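Local coordinates for protein methyl-coenzyme M reductase subunit beta (Methanosarcina barkeri, PDB 1E6Y) that forms part of the nickel enzyme that releases methane from methyl-coenzyme M, with coenzyme B as reductant, in the final step of methanogenesis, at residues I277-K282 / K292-P297; Y249-E254 / I265-R270; L70-V75 / D140-D145; V44-I49 / K106-Q111; A121-A126 / S176-N181. All coordinates share one frame; numbering follows the deposited sequence.

Interaction 1. Residues I277-K282 / K292-P297; sequences IISVDK and KANDVP
The amide nitrogen ND2 of Asn-294 has two acceptors. One is OG of Ser-279 across the contact, 2.9 Å from ND2 and close to the amide plane. The other is the carbonyl oxygen of Gly-276, which probably holds the amide in one rotation. OG of Ser-279 meets it because chi1 is -62°, which sets OG beside its own backbone N. The backbones pair as antiparallel strands. Ser-279 and Lys-292 form the hydrogen-bonded pair, with Lys-292 N 2.7 Å from Ser-279 O and Ser-279 N 3.0 Å from Lys-292 O. Beyond them Asn-294 N donates to Ile-277 O at 2.8 Å.

The Lys-292 chain is extended beyond CG and crosses Asp-281 at about a right angle. Its NZ stays 4.4 Å from Asp-281 OD2, too far for a salt bridge. A water spans the two atoms, while Asp-281 OD1 pairs with Arg-234 of the gamma subunit. The contact ties the hairpin of strands 278-283 and 289-293 to the start of helix 296-318. Asp-295 is the N-cap of that helix: OD1 bonds to Lys-298 N, and OD2 forms a salt bridge with Arg-231. Trp-299 on the helix packs against Ile-278 and Ala-293.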
# COMPACT_ATOMS: atom_id res chain seq x y z
N ILE E 277 -6.39 45.78 -13.68
CA ILE E 277 -6.75 44.49 -13.09
C ILE E 277 -6.99 44.62 -11.59
O ILE E 277 -7.83 43.91 -11.03
CB ILE E 277 -5.64 43.44 -13.36
CG1 ILE E 277 -5.51 43.20 -14.87
CG2 ILE E 277 -5.97 42.12 -12.66
CD1 ILE E 277 -4.27 42.44 -15.26
N ILE E 278 -6.25 45.52 -10.94
CA ILE E 278 -6.50 45.84 -9.53
C ILE E 278 -6.62 47.34 -9.31
O ILE E 278 -6.06 48.15 -10.06
CB ILE E 278 -5.37 45.28 -8.60
CG1 ILE E 278 -4.04 45.98 -8.89
CG2 ILE E 278 -5.24 43.78 -8.79
CD1 ILE E 278 -2.95 45.66 -7.88
N SER E 279 -7.40 47.72 -8.30
CA SER E 279 -7.62 49.12 -7.94
C SER E 279 -7.56 49.26 -6.43
O SER E 279 -7.79 48.29 -5.70
CB SER E 279 -9.00 49.58 -8.43
OG SER E 279 -9.10 49.52 -9.84
N VAL E 280 -7.27 50.47 -5.96
CA VAL E 280 -7.39 50.77 -4.53
C VAL E 280 -8.85 50.63 -4.13
O VAL E 280 -9.74 51.13 -4.82
CB VAL E 280 -6.89 52.20 -4.20
CG1 VAL E 280 -7.14 52.52 -2.73
CG2 VAL E 280 -5.41 52.32 -4.52
N ASP E 281 -9.09 49.83 -3.09
CA ASP E 281 -10.43 49.59 -2.56
C ASP E 281 -10.71 50.56 -1.41
O ASP E 281 -11.74 51.23 -1.38
CB ASP E 281 -10.55 48.14 -2.08
CG ASP E 281 -11.96 47.78 -1.61
OD1 ASP E 281 -12.08 46.93 -0.71
OD2 ASP E 281 -12.94 48.32 -2.17
N LYS E 282 -9.76 50.64 -0.49
CA LYS E 282 -9.88 51.51 0.67
C LYS E 282 -8.48 51.87 1.18
O LYS E 282 -7.53 51.10 0.99
CB LYS E 282 -10.68 50.81 1.78
CG LYS E 282 -11.11 51.73 2.91
CD LYS E 282 -11.97 51.01 3.95
CE LYS E 282 -11.12 50.31 5.00
NZ LYS E 282 -10.32 49.20 4.40
N LYS E 292 -8.28 45.94 -4.39
CA LYS E 292 -9.25 44.93 -4.78
C LYS E 292 -8.93 44.45 -6.19
O LYS E 292 -8.38 45.20 -7.00
CB LYS E 292 -10.67 45.50 -4.75
CG LYS E 292 -10.91 46.65 -5.72
CD LYS E 292 -12.33 47.18 -5.62
CE LYS E 292 -12.49 48.46 -6.42
NZ LYS E 292 -13.91 48.94 -6.41
N ALA E 293 -9.19 43.17 -6.45
CA ALA E 293 -9.03 42.61 -7.78
C ALA E 293 -10.33 42.79 -8.57
O ALA E 293 -11.39 42.32 -8.15
CB ALA E 293 -8.66 41.13 -7.69
N ASN E 294 -10.24 43.52 -9.68
CA ASN E 294 -11.39 43.76 -10.54
C ASN E 294 -11.69 42.54 -11.42
O ASN E 294 -12.83 42.35 -11.86
CB ASN E 294 -11.15 44.98 -11.42
CG ASN E 294 -10.87 46.24 -10.60
OD1 ASN E 294 -11.61 46.57 -9.68
ND2 ASN E 294 -9.77 46.92 -10.93
N ASP E 295 -10.66 41.75 -11.69
CA ASP E 295 -10.82 40.47 -12.37
C ASP E 295 -9.98 39.47 -11.58
O ASP E 295 -8.76 39.51 -11.62
CB ASP E 295 -10.31 40.55 -13.81
CG ASP E 295 -10.65 39.31 -14.64
OD1 ASP E 295 -10.59 38.18 -14.12
OD2 ASP E 295 -10.93 39.47 -15.85
N VAL E 296 -10.66 38.62 -10.82
CA VAL E 296 -9.97 37.74 -9.87
C VAL E 296 -9.10 36.68 -10.55
O VAL E 296 -7.92 36.56 -10.23
CB VAL E 296 -10.97 37.06 -8.89
CG1 VAL E 296 -10.24 36.08 -7.98
CG2 VAL E 296 -11.68 38.13 -8.06
N PRO E 297 -9.63 35.97 -11.57
CA PRO E 297 -8.78 35.02 -12.29
C PRO E 297 -7.59 35.67 -13.01
O PRO E 297 -6.51 35.08 -13.08
CB PRO E 297 -9.74 34.35 -13.27
CG PRO E 297 -11.08 34.48 -12.62
CD PRO E 297 -11.05 35.83 -11.96
O HOH W 1 -14.19 50.23 -3.90

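Interaction 2. Residues Y249-E254 / I265-R270; sequences YDIVKE and IESVVR
Ser-267 comes first, its OG 2.7 Å from OE1 of Glu-254. The hydroxyl donates to the anti side of the carboxylate oxygen, from 32° out of its plane. Asn-255 ND2 also bonds to OG, which probably helps hold the hydroxyl. The CB of the same serine rests 4.0 Å from CG2 of Ile-251. That methyl is anti to the backbone N of Ile-251, while CG1 lies beside that N, and the two branches spread along helix 261-274.

Val-268 takes the other branch. Its CG2 faces CD1 of Ile-251 at 4.2 Å, a purely apolar touch. Here two successive helices, 247-255 and 261-274, pack as a helical hairpin with a short linker. The axes of the two segments approach to 10.1 Å, and their directions differ by 139°, so the pair is splayed from strictly antiparallel. Ile-251 fills the buried side of the interface and also meets Val-305 and Ala-309 of helix 296-318.

Arg-270 lies one turn after Ser-267, on the polar side. Its chain bends at chi3 and brings NH2 to Glu-254 OE1 at 2.9 Å, a salt bridge with a bent hydrogen bond. The carboxylate oxygen sits near the guanidinium edge, tilted from its plane, and the planes of the two groups are 62° apart. NH2 uses the syn side of OE1, yet it comes from the same face as the Ser-267 hydroxyl. OE2 of Glu-254 pairs with Arg-271.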
# COMPACT_ATOMS: atom_id res chain seq x y z
N TYR E 249 8.47 37.53 -19.77
CA TYR E 249 9.77 37.91 -20.32
C TYR E 249 10.16 39.34 -19.92
O TYR E 249 11.31 39.58 -19.54
CB TYR E 249 9.75 37.78 -21.85
CG TYR E 249 11.07 38.14 -22.50
CD1 TYR E 249 12.06 37.19 -22.68
CD2 TYR E 249 11.34 39.46 -22.88
CE1 TYR E 249 13.29 37.53 -23.23
CE2 TYR E 249 12.56 39.81 -23.43
CZ TYR E 249 13.54 38.84 -23.60
OH TYR E 249 14.76 39.19 -24.14
N ASP E 250 9.22 40.27 -20.04
CA ASP E 250 9.49 41.68 -19.77
C ASP E 250 9.77 41.94 -18.29
O ASP E 250 10.65 42.73 -17.95
CB ASP E 250 8.32 42.55 -20.23
CG ASP E 250 8.28 42.74 -21.74
OD1 ASP E 250 9.25 42.37 -22.43
OD2 ASP E 250 7.27 43.26 -22.24
N ILE E 251 9.01 41.28 -17.42
CA ILE E 251 9.20 41.43 -15.98
C ILE E 251 10.56 40.88 -15.56
O ILE E 251 11.29 41.53 -14.81
CB ILE E 251 8.07 40.74 -15.18
CG1 ILE E 251 6.76 41.50 -15.39
CG2 ILE E 251 8.42 40.69 -13.69
CD1 ILE E 251 5.55 40.86 -14.74
N VAL E 252 10.95 39.75 -16.14
CA VAL E 252 12.26 39.16 -15.88
C VAL E 252 13.37 40.08 -16.39
O VAL E 252 14.31 40.38 -15.65
CB VAL E 252 12.40 37.77 -16.55
CG1 VAL E 252 13.83 37.26 -16.43
CG2 VAL E 252 11.44 36.79 -15.88
N LYS E 253 13.20 40.61 -17.60
CA LYS E 253 14.22 41.45 -18.21
C LYS E 253 14.48 42.74 -17.43
O LYS E 253 15.63 43.12 -17.22
CB LYS E 253 13.85 41.78 -19.66
CG LYS E 253 14.95 42.48 -20.42
CD LYS E 253 14.55 42.71 -21.87
CE LYS E 253 15.44 43.74 -22.54
NZ LYS E 253 16.85 43.29 -22.59
N GLU E 254 13.41 43.37 -16.95
CA GLU E 254 13.57 44.63 -16.22
C GLU E 254 14.03 44.45 -14.78
O GLU E 254 14.39 45.42 -14.11
CB GLU E 254 12.26 45.44 -16.26
CG GLU E 254 11.12 44.88 -15.42
CD GLU E 254 9.82 45.63 -15.64
OE1 GLU E 254 8.84 45.36 -14.91
OE2 GLU E 254 9.75 46.48 -16.55
N ILE E 265 7.98 42.17 -7.38
CA ILE E 265 6.68 42.52 -6.83
C ILE E 265 6.26 43.93 -7.26
O ILE E 265 5.12 44.15 -7.65
CB ILE E 265 6.68 42.39 -5.29
CG1 ILE E 265 6.64 40.91 -4.91
CG2 ILE E 265 5.47 43.11 -4.68
CD1 ILE E 265 7.13 40.60 -3.54
N GLU E 266 7.22 44.85 -7.29
CA GLU E 266 6.96 46.21 -7.76
C GLU E 266 6.50 46.20 -9.22
O GLU E 266 5.51 46.84 -9.57
CB GLU E 266 8.22 47.07 -7.61
CG GLU E 266 7.98 48.56 -7.81
CD GLU E 266 9.27 49.37 -7.80
OE1 GLU E 266 10.30 48.87 -7.29
OE2 GLU E 266 9.26 50.51 -8.32
N SER E 267 7.19 45.41 -10.05
CA SER E 267 6.82 45.23 -11.45
C SER E 267 5.42 44.66 -11.60
O SER E 267 4.64 45.13 -12.43
CB SER E 267 7.82 44.28 -12.13
OG SER E 267 9.10 44.87 -12.22
N VAL E 268 5.11 43.63 -10.81
CA VAL E 268 3.83 42.94 -10.90
C VAL E 268 2.67 43.85 -10.49
O VAL E 268 1.66 43.93 -11.19
CB VAL E 268 3.82 41.65 -10.03
CG1 VAL E 268 2.40 41.08 -9.94
CG2 VAL E 268 4.76 40.62 -10.63
N VAL E 269 2.85 44.58 -9.39
CA VAL E 269 1.79 45.46 -8.90
C VAL E 269 1.59 46.67 -9.83
O VAL E 269 0.46 46.99 -10.19
CB VAL E 269 2.08 45.95 -7.46
CG1 VAL E 269 0.93 46.81 -6.96
CG2 VAL E 269 2.27 44.75 -6.54
N ARG E 270 2.69 47.25 -10.29
CA ARG E 270 2.64 48.40 -11.19
C ARG E 270 1.87 48.04 -12.46
O ARG E 270 0.89 48.68 -12.82
CB ARG E 270 4.05 48.86 -11.59
CG ARG E 270 4.03 50.07 -12.52
CD ARG E 270 5.39 50.42 -13.07
NE ARG E 270 5.97 49.49 -14.03
CZ ARG E 270 7.04 48.72 -13.81
NH1 ARG E 270 7.64 48.78 -12.63
NH2 ARG E 270 7.50 47.91 -14.75

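Interaction 3. Residues L70-V75 / D140-D145; sequences LNYDIV and DMFGTD
Tyr-72 and Phe-142 form an offset stack, and this is the tight part of the contact. The ring planes are only 8° apart and the centroids 4.7 Å apart. The two side chains run antiparallel, each overlapping the root of the other, so each CB ends over the other ring. CB of Phe-142 stands 3.4 Å from the centroid of the Tyr-72 ring, almost on its normal. CB of Tyr-72 stands 3.7 Å from the Phe-142 centroid. These are two CH-pi contacts in one stack. Both residues set CG beside the backbone N (chi1 -61° in each), which puts each ring where the other CB can lie over it. Leu-70 CB lies toward the rim of the opposite face of Tyr-72, and Met-141 CG does the same on Phe-142.

At the phenol end, OH of Tyr-72 is 2.8 Å from OG1 of Thr-144, a hydrogen bond in which either hydroxyl could donate. Beside the stack, CD1 of Ile-74 reaches CE1 of Phe-142 at 3.7 Å.

The looser side is at Asp-73. Its carbonyl O comes to the edge of the Phe-142 ring, 3.6 Å from CZ. The exposed carboxylate turns from Phe-142, and its OD1 bonds to Gly-76 N. Asp-73 itself is the centre of an inverse gamma turn.

Phe-142 leaves helix 125-141 just where a Schellman motif, with Gly-143 at positive phi, ends it. The loop 70-75 packs against this helix end. Tyr-72 also meets Leu-53 of helix 46-55 and Val-152 of helix 149-157, while Ile-74 packs on Ile-81 of helix 78-89.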
# COMPACT_ATOMS: atom_id res chain seq x y z
N LEU E 70 25.57 -13.77 -19.85
CA LEU E 70 25.37 -13.84 -21.30
C LEU E 70 26.09 -12.67 -21.96
O LEU E 70 25.88 -11.51 -21.59
CB LEU E 70 23.88 -13.79 -21.64
CG LEU E 70 23.00 -14.93 -21.13
CD1 LEU E 70 21.54 -14.62 -21.42
CD2 LEU E 70 23.40 -16.25 -21.79
N ASN E 71 27.00 -12.98 -22.88
CA ASN E 71 27.80 -11.96 -23.55
C ASN E 71 27.25 -11.66 -24.94
O ASN E 71 27.63 -12.30 -25.92
CB ASN E 71 29.26 -12.40 -23.64
CG ASN E 71 29.86 -12.69 -22.28
OD1 ASN E 71 29.74 -11.89 -21.35
ND2 ASN E 71 30.44 -13.87 -22.13
N TYR E 72 26.28 -10.75 -24.98
CA TYR E 72 25.66 -10.34 -26.23
C TYR E 72 26.12 -8.93 -26.56
O TYR E 72 26.13 -8.05 -25.69
CB TYR E 72 24.13 -10.35 -26.11
CG TYR E 72 23.51 -11.70 -25.80
CD1 TYR E 72 24.23 -12.88 -25.97
CD2 TYR E 72 22.18 -11.78 -25.39
CE1 TYR E 72 23.64 -14.12 -25.74
CE2 TYR E 72 21.58 -13.01 -25.15
CZ TYR E 72 22.31 -14.18 -25.33
OH TYR E 72 21.70 -15.39 -25.11
N ASP E 73 26.48 -8.70 -27.82
CA ASP E 73 26.86 -7.36 -28.25
C ASP E 73 25.62 -6.57 -28.65
O ASP E 73 25.30 -6.46 -29.84
CB ASP E 73 27.85 -7.44 -29.42
CG ASP E 73 28.49 -6.10 -29.73
OD1 ASP E 73 28.31 -5.14 -28.96
OD2 ASP E 73 29.18 -6.01 -30.77
N ILE E 74 24.92 -6.04 -27.66
CA ILE E 74 23.68 -5.30 -27.89
C ILE E 74 23.97 -3.99 -28.62
O ILE E 74 23.37 -3.70 -29.65
CB ILE E 74 22.96 -4.98 -26.56
CG1 ILE E 74 22.77 -6.27 -25.74
CG2 ILE E 74 21.62 -4.30 -26.84
CD1 ILE E 74 21.91 -7.32 -26.42
N VAL E 75 24.93 -3.22 -28.10
CA VAL E 75 25.27 -1.92 -28.65
C VAL E 75 25.84 -2.02 -30.06
O VAL E 75 25.49 -1.22 -30.94
CB VAL E 75 26.28 -1.19 -27.72
CG1 VAL E 75 26.74 0.12 -28.36
CG2 VAL E 75 25.63 -0.91 -26.37
N ASP E 140 15.90 -13.67 -30.21
CA ASP E 140 16.09 -14.16 -31.57
C ASP E 140 17.50 -13.91 -32.11
O ASP E 140 18.13 -14.82 -32.64
CB ASP E 140 15.07 -13.50 -32.51
CG ASP E 140 13.67 -14.04 -32.33
OD1 ASP E 140 13.52 -15.22 -31.93
OD2 ASP E 140 12.71 -13.29 -32.60
N MET E 141 17.98 -12.69 -31.94
CA MET E 141 19.24 -12.26 -32.55
C MET E 141 20.43 -13.03 -32.02
O MET E 141 21.37 -13.33 -32.77
CB MET E 141 19.45 -10.76 -32.31
CG MET E 141 20.71 -10.20 -32.94
SD MET E 141 20.77 -8.41 -32.82
CE MET E 141 19.61 -7.95 -34.10
N PHE E 142 20.38 -13.39 -30.75
CA PHE E 142 21.52 -14.02 -30.09
C PHE E 142 21.27 -15.48 -29.75
O PHE E 142 22.09 -16.11 -29.08
CB PHE E 142 21.90 -13.21 -28.85
CG PHE E 142 22.31 -11.80 -29.15
CD1 PHE E 142 21.38 -10.76 -29.03
CD2 PHE E 142 23.59 -11.50 -29.61
CE1 PHE E 142 21.73 -9.46 -29.38
CE2 PHE E 142 23.94 -10.20 -29.96
CZ PHE E 142 23.01 -9.18 -29.85
N GLY E 143 20.15 -16.01 -30.24
CA GLY E 143 19.89 -17.44 -30.16
C GLY E 143 19.83 -17.99 -28.74
O GLY E 143 20.33 -19.08 -28.48
N THR E 144 19.17 -17.26 -27.85
CA THR E 144 19.12 -17.62 -26.44
C THR E 144 18.42 -18.96 -26.22
O THR E 144 17.33 -19.18 -26.75
CB THR E 144 18.40 -16.53 -25.63
OG1 THR E 144 18.98 -15.25 -25.93
CG2 THR E 144 18.51 -16.79 -24.14
N ASP E 145 19.08 -19.86 -25.50
CA ASP E 145 18.47 -21.12 -25.09
C ASP E 145 17.30 -20.84 -24.15
O ASP E 145 17.38 -19.91 -23.33
CB ASP E 145 19.50 -22.01 -24.37
CG ASP E 145 20.64 -22.43 -25.28
OD1 ASP E 145 20.38 -22.82 -26.44
OD2 ASP E 145 21.80 -22.39 -24.82

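Interaction 4. Residues V44-I49 / K106-Q111; sequences VNLAGI and KSLLIQ
Leu-46 lays its CD1 against the branch point of Leu-108, 3.6 Å from CG. Its CD2 lies alongside CD1 of Leu-108 at 4.0 Å, so both methyls take part. CG of Leu-46 lies beside its backbone N, and this brings CD1 to Leu-108. A serine here would probably strip Leu-108 of this apolar cover and leave a gap next to Ala-78 and Ile-74, which Leu-46 also touches.

Next along the same face, CG2 of Val-44 presses on CD1 of Ile-110 at 3.5 Å, closer than usual for two carbons. Val-134 of helix 125-141 covers both of these side chains.

The backbones hold the strands together. Val-44 and Leu-108 are a hydrogen-bonded antiparallel pair, with Val-44 N to Leu-108 O at 3.0 Å and Leu-108 N to Val-44 O at 2.9 Å. Past this pair segment 44-49 turns into a helix. The carbonyl oxygen of Lys-106 then takes a nearly straight bond from Ala-47 N, 3.0 Å away, and a weak, bent one from Leu-46 N. Asn-45 is the N-cap: its OD1 accepts from Gly-48 N at 2.9 Å, with the donor well above the carbonyl plane.

Strands 41-45 and 107-111 are the two inner strands of an antiparallel sheet in the N-terminal domain. The contact is a strand-to-helix junction: the new helix is capped by its own Asn-45, and its first turn also bonds to the Lys-106 carbonyl, just before the neighbouring strand.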
# COMPACT_ATOMS: atom_id res chain seq x y z
N VAL E 44 15.01 3.05 -24.00
CA VAL E 44 15.60 1.78 -23.59
C VAL E 44 17.12 1.92 -23.57
O VAL E 44 17.71 2.43 -24.52
CB VAL E 44 15.20 0.63 -24.56
CG1 VAL E 44 15.92 -0.66 -24.17
CG2 VAL E 44 13.70 0.43 -24.53
N ASN E 45 17.72 1.52 -22.46
CA ASN E 45 19.17 1.61 -22.30
C ASN E 45 19.83 0.31 -22.78
O ASN E 45 19.92 -0.66 -22.03
CB ASN E 45 19.51 1.88 -20.83
CG ASN E 45 20.97 2.23 -20.62
OD1 ASN E 45 21.80 2.05 -21.51
ND2 ASN E 45 21.29 2.72 -19.43
N LEU E 46 20.27 0.30 -24.03
CA LEU E 46 20.88 -0.87 -24.64
C LEU E 46 22.21 -1.22 -23.98
O LEU E 46 22.53 -2.40 -23.78
CB LEU E 46 21.10 -0.64 -26.13
CG LEU E 46 19.86 -0.44 -27.00
CD1 LEU E 46 20.28 -0.34 -28.46
CD2 LEU E 46 18.89 -1.59 -26.79
N ALA E 47 23.00 -0.20 -23.66
CA ALA E 47 24.24 -0.39 -22.92
C ALA E 47 23.95 -1.03 -21.56
O ALA E 47 24.65 -1.96 -21.15
CB ALA E 47 24.96 0.94 -22.73
N GLY E 48 22.87 -0.59 -20.92
CA GLY E 48 22.47 -1.15 -19.64
C GLY E 48 22.08 -2.61 -19.73
O GLY E 48 22.45 -3.41 -18.87
N ILE E 49 21.32 -2.97 -20.76
CA ILE E 49 20.93 -4.35 -20.99
C ILE E 49 22.17 -5.23 -21.18
O ILE E 49 22.31 -6.26 -20.54
CB ILE E 49 20.01 -4.49 -22.23
CG1 ILE E 49 18.67 -3.81 -21.96
CG2 ILE E 49 19.79 -5.96 -22.57
CD1 ILE E 49 17.81 -3.64 -23.19
N LYS E 106 23.87 3.37 -27.73
CA LYS E 106 23.78 3.07 -26.30
C LYS E 106 22.34 3.06 -25.79
O LYS E 106 22.05 2.45 -24.76
CB LYS E 106 24.61 4.06 -25.50
CG LYS E 106 26.10 3.78 -25.54
CD LYS E 106 26.88 4.82 -24.76
CE LYS E 106 28.32 4.39 -24.57
NZ LYS E 106 28.43 3.16 -23.72
N SER E 107 21.43 3.67 -26.55
CA SER E 107 20.02 3.68 -26.18
C SER E 107 19.09 3.83 -27.38
O SER E 107 19.54 4.17 -28.48
CB SER E 107 19.74 4.80 -25.17
OG SER E 107 19.94 6.08 -25.75
N LEU E 108 17.82 3.52 -27.18
CA LEU E 108 16.80 3.66 -28.22
C LEU E 108 15.66 4.56 -27.75
O LEU E 108 15.29 4.53 -26.58
CB LEU E 108 16.21 2.29 -28.60
CG LEU E 108 17.09 1.21 -29.20
CD1 LEU E 108 16.27 -0.06 -29.39
CD2 LEU E 108 17.67 1.67 -30.54
N LEU E 109 15.11 5.33 -28.68
CA LEU E 109 13.78 5.90 -28.52
C LEU E 109 12.78 4.95 -29.17
O LEU E 109 12.93 4.60 -30.34
CB LEU E 109 13.70 7.28 -29.20
CG LEU E 109 12.31 7.93 -29.33
CD1 LEU E 109 11.76 8.28 -27.95
CD2 LEU E 109 12.42 9.17 -30.19
N ILE E 110 11.83 4.46 -28.38
CA ILE E 110 10.76 3.63 -28.92
C ILE E 110 9.43 4.35 -28.78
O ILE E 110 8.93 4.52 -27.66
CB ILE E 110 10.67 2.26 -28.21
CG1 ILE E 110 12.02 1.54 -28.27
CG2 ILE E 110 9.58 1.40 -28.86
CD1 ILE E 110 12.02 0.20 -27.57
N GLN E 111 8.91 4.84 -29.89
CA GLN E 111 7.60 5.46 -29.92
C GLN E 111 6.60 4.50 -30.54
O GLN E 111 6.70 4.15 -31.72
CB GLN E 111 7.63 6.77 -30.72
CG GLN E 111 8.77 7.69 -30.32
CD GLN E 111 8.60 9.09 -30.87
OE1 GLN E 111 8.92 9.36 -32.02
NE2 GLN E 111 8.10 10.00 -30.04

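Interaction 5. Residues A121-A126 / S176-N181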
# COMPACT_ATOMS: atom_id res chain seq x y z
N ALA E 121 -6.22 1.79 -22.10
CA ALA E 121 -6.86 2.58 -21.05
C ALA E 121 -5.95 3.71 -20.56
O ALA E 121 -6.43 4.77 -20.17
CB ALA E 121 -7.25 1.70 -19.88
N ASP E 122 -4.64 3.45 -20.55
CA ASP E 122 -3.67 4.46 -20.16
C ASP E 122 -2.45 4.49 -21.08
O ASP E 122 -2.59 4.57 -22.30
CB ASP E 122 -3.27 4.28 -18.68
CG ASP E 122 -2.84 2.85 -18.34
OD1 ASP E 122 -3.70 2.07 -17.86
OD2 ASP E 122 -1.64 2.55 -18.44
N PHE E 123 -1.25 4.45 -20.50
CA PHE E 123 -0.03 4.72 -21.26
C PHE E 123 1.04 3.64 -21.14
O PHE E 123 2.10 3.74 -21.75
CB PHE E 123 0.56 6.07 -20.84
CG PHE E 123 0.71 6.23 -19.35
CD1 PHE E 123 1.87 5.84 -18.70
CD2 PHE E 123 -0.34 6.75 -18.60
CE1 PHE E 123 2.00 5.97 -17.31
CE2 PHE E 123 -0.23 6.88 -17.21
CZ PHE E 123 0.94 6.49 -16.57
N MET E 124 0.77 2.60 -20.35
CA MET E 124 1.80 1.60 -20.06
C MET E 124 2.12 0.68 -21.24
O MET E 124 3.15 0.00 -21.22
CB MET E 124 1.42 0.77 -18.83
CG MET E 124 1.57 1.51 -17.50
SD MET E 124 3.06 2.54 -17.35
CE MET E 124 4.35 1.29 -17.42
N SER E 125 1.29 0.68 -22.28
CA SER E 125 1.58 -0.11 -23.47
C SER E 125 2.90 0.29 -24.12
O SER E 125 3.60 -0.56 -24.67
CB SER E 125 0.44 -0.02 -24.49
OG SER E 125 0.31 1.29 -25.03
N ALA E 126 3.29 1.56 -24.00
CA ALA E 126 4.58 2.02 -24.53
C ALA E 126 5.74 1.28 -23.87
O ALA E 126 6.72 0.91 -24.53
CB ALA E 126 4.73 3.52 -24.33
N SER E 176 5.44 7.94 -14.91
CA SER E 176 5.71 6.87 -13.95
C SER E 176 4.84 5.66 -14.31
O SER E 176 4.65 5.36 -15.49
CB SER E 176 5.41 7.36 -12.53
OG SER E 176 5.91 6.46 -11.56
N ILE E 177 4.39 4.92 -13.30
CA ILE E 177 3.33 3.93 -13.49
C ILE E 177 2.05 4.45 -12.83
O ILE E 177 2.11 5.26 -11.90
CB ILE E 177 3.71 2.54 -12.91
CG1 ILE E 177 3.88 2.61 -11.39
CG2 ILE E 177 4.98 2.03 -13.56
CD1 ILE E 177 4.02 1.26 -10.72
N PRO E 178 0.87 4.06 -13.35
CA PRO E 178 -0.39 4.65 -12.90
C PRO E 178 -0.65 4.48 -11.41
O PRO E 178 -1.22 5.36 -10.77
CB PRO E 178 -1.44 3.93 -13.75
CG PRO E 178 -0.70 3.52 -14.98
CD PRO E 178 0.67 3.14 -14.48
N GLN E 179 -0.17 3.37 -10.85
CA GLN E 179 -0.41 3.06 -9.44
C GLN E 179 0.31 4.01 -8.48
O GLN E 179 0.04 4.00 -7.29
CB GLN E 179 0.00 1.62 -9.12
CG GLN E 179 -0.79 0.56 -9.87
CD GLN E 179 -0.03 0.01 -11.06
OE1 GLN E 179 0.43 0.76 -11.92
NE2 GLN E 179 0.13 -1.31 -11.09
N ASN E 180 1.25 4.80 -9.00
CA ASN E 180 1.93 5.80 -8.18
C ASN E 180 1.14 7.09 -8.03
O ASN E 180 1.51 7.96 -7.23
CB ASN E 180 3.32 6.10 -8.73
CG ASN E 180 4.34 5.02 -8.40
OD1 ASN E 180 4.12 4.21 -7.50
ND2 ASN E 180 5.45 5.01 -9.12
N ASN E 181 0.04 7.22 -8.76
CA ASN E 181 -0.82 8.39 -8.66
C ASN E 181 -1.36 8.55 -7.25
O ASN E 181 -1.90 7.60 -6.69
CB ASN E 181 -2.01 8.29 -9.62
CG ASN E 181 -1.63 8.56 -11.06
OD1 ASN E 181 -0.50 8.94 -11.36
ND2 ASN E 181 -2.58 8.37 -11.96
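Met-124 reaches across to Ser-176, Ile-177 and Pro-178 with a folded side chain. CB starts it in their direction. CG then lies 3.5 Å from CD of Pro-178. SD comes next, 3.7 Å from the carbonyl O of Ser-176 and also close to the proline CD. The tip, CE, rests 4.0 Å from CG2 of Ile-177. Bends at chi2 (-41°) and chi3 (-65°) curl the chain so that the sulfur and methyl follow the other backbone.

Phe-123 also reaches the proline. Its CE1 points at Ser-176 O, 3.3 Å away, with the oxygen at the ring edge and in the ring plane. Its CZ meets CG of Pro-178 at 3.7 Å. The CG-CD edge of the proline ring thus meets both the phenylalanine and the methionine.

Asp-122 starts an Asx turn just ahead of helix 125-141. OD2 accepts from Met-124 N at 3.1 Å and, weakly, from Phe-123 N. With chi1 at 51° the carboxylate folds back over its own backbone, and OD2 also touches CG of Pro-178 at 3.7 Å. OD1 bonds to Ser-187 of the second subunit. Replacing this aspartate by an alanine would probably leave Met-124 N and that serine without their acceptors and free the turn to move.

The other segment is folded by a short 3-10 turn at 178-180, with Asn-180 ND2 bonded to Ser-176 OG. The side chain of Ser-176 is about 12 Å from bound coenzyme B. Gln-179 NE2 bonds to Asn-181 O of the second subunit.

In the fold
Along the chain, interaction 4 opens first. Its segments alternate with those of interaction 3, and the segments of interaction 3 alternate with those of interaction 5. All three belong to the N-terminal domain. Interactions 3 and 4 touch, with Ile-74 and Val-75 packed on Leu-46 and Ala-47. Helix 125-141 links interaction 3, at its end, with interaction 5, at its start; their centres are 29 Å apart. Interactions 2 and 1 follow in series within the C-terminal domain. They touch through Val-269 and Ile-278, with centres 18 Å apart. Interactions 1 and 3 lie on opposite sides of the chain's centre, 68 Å apart between centres. The C-terminal contacts, interactions 1 and 2, border the gamma subunit, while interaction 5 adjoins the second beta copy.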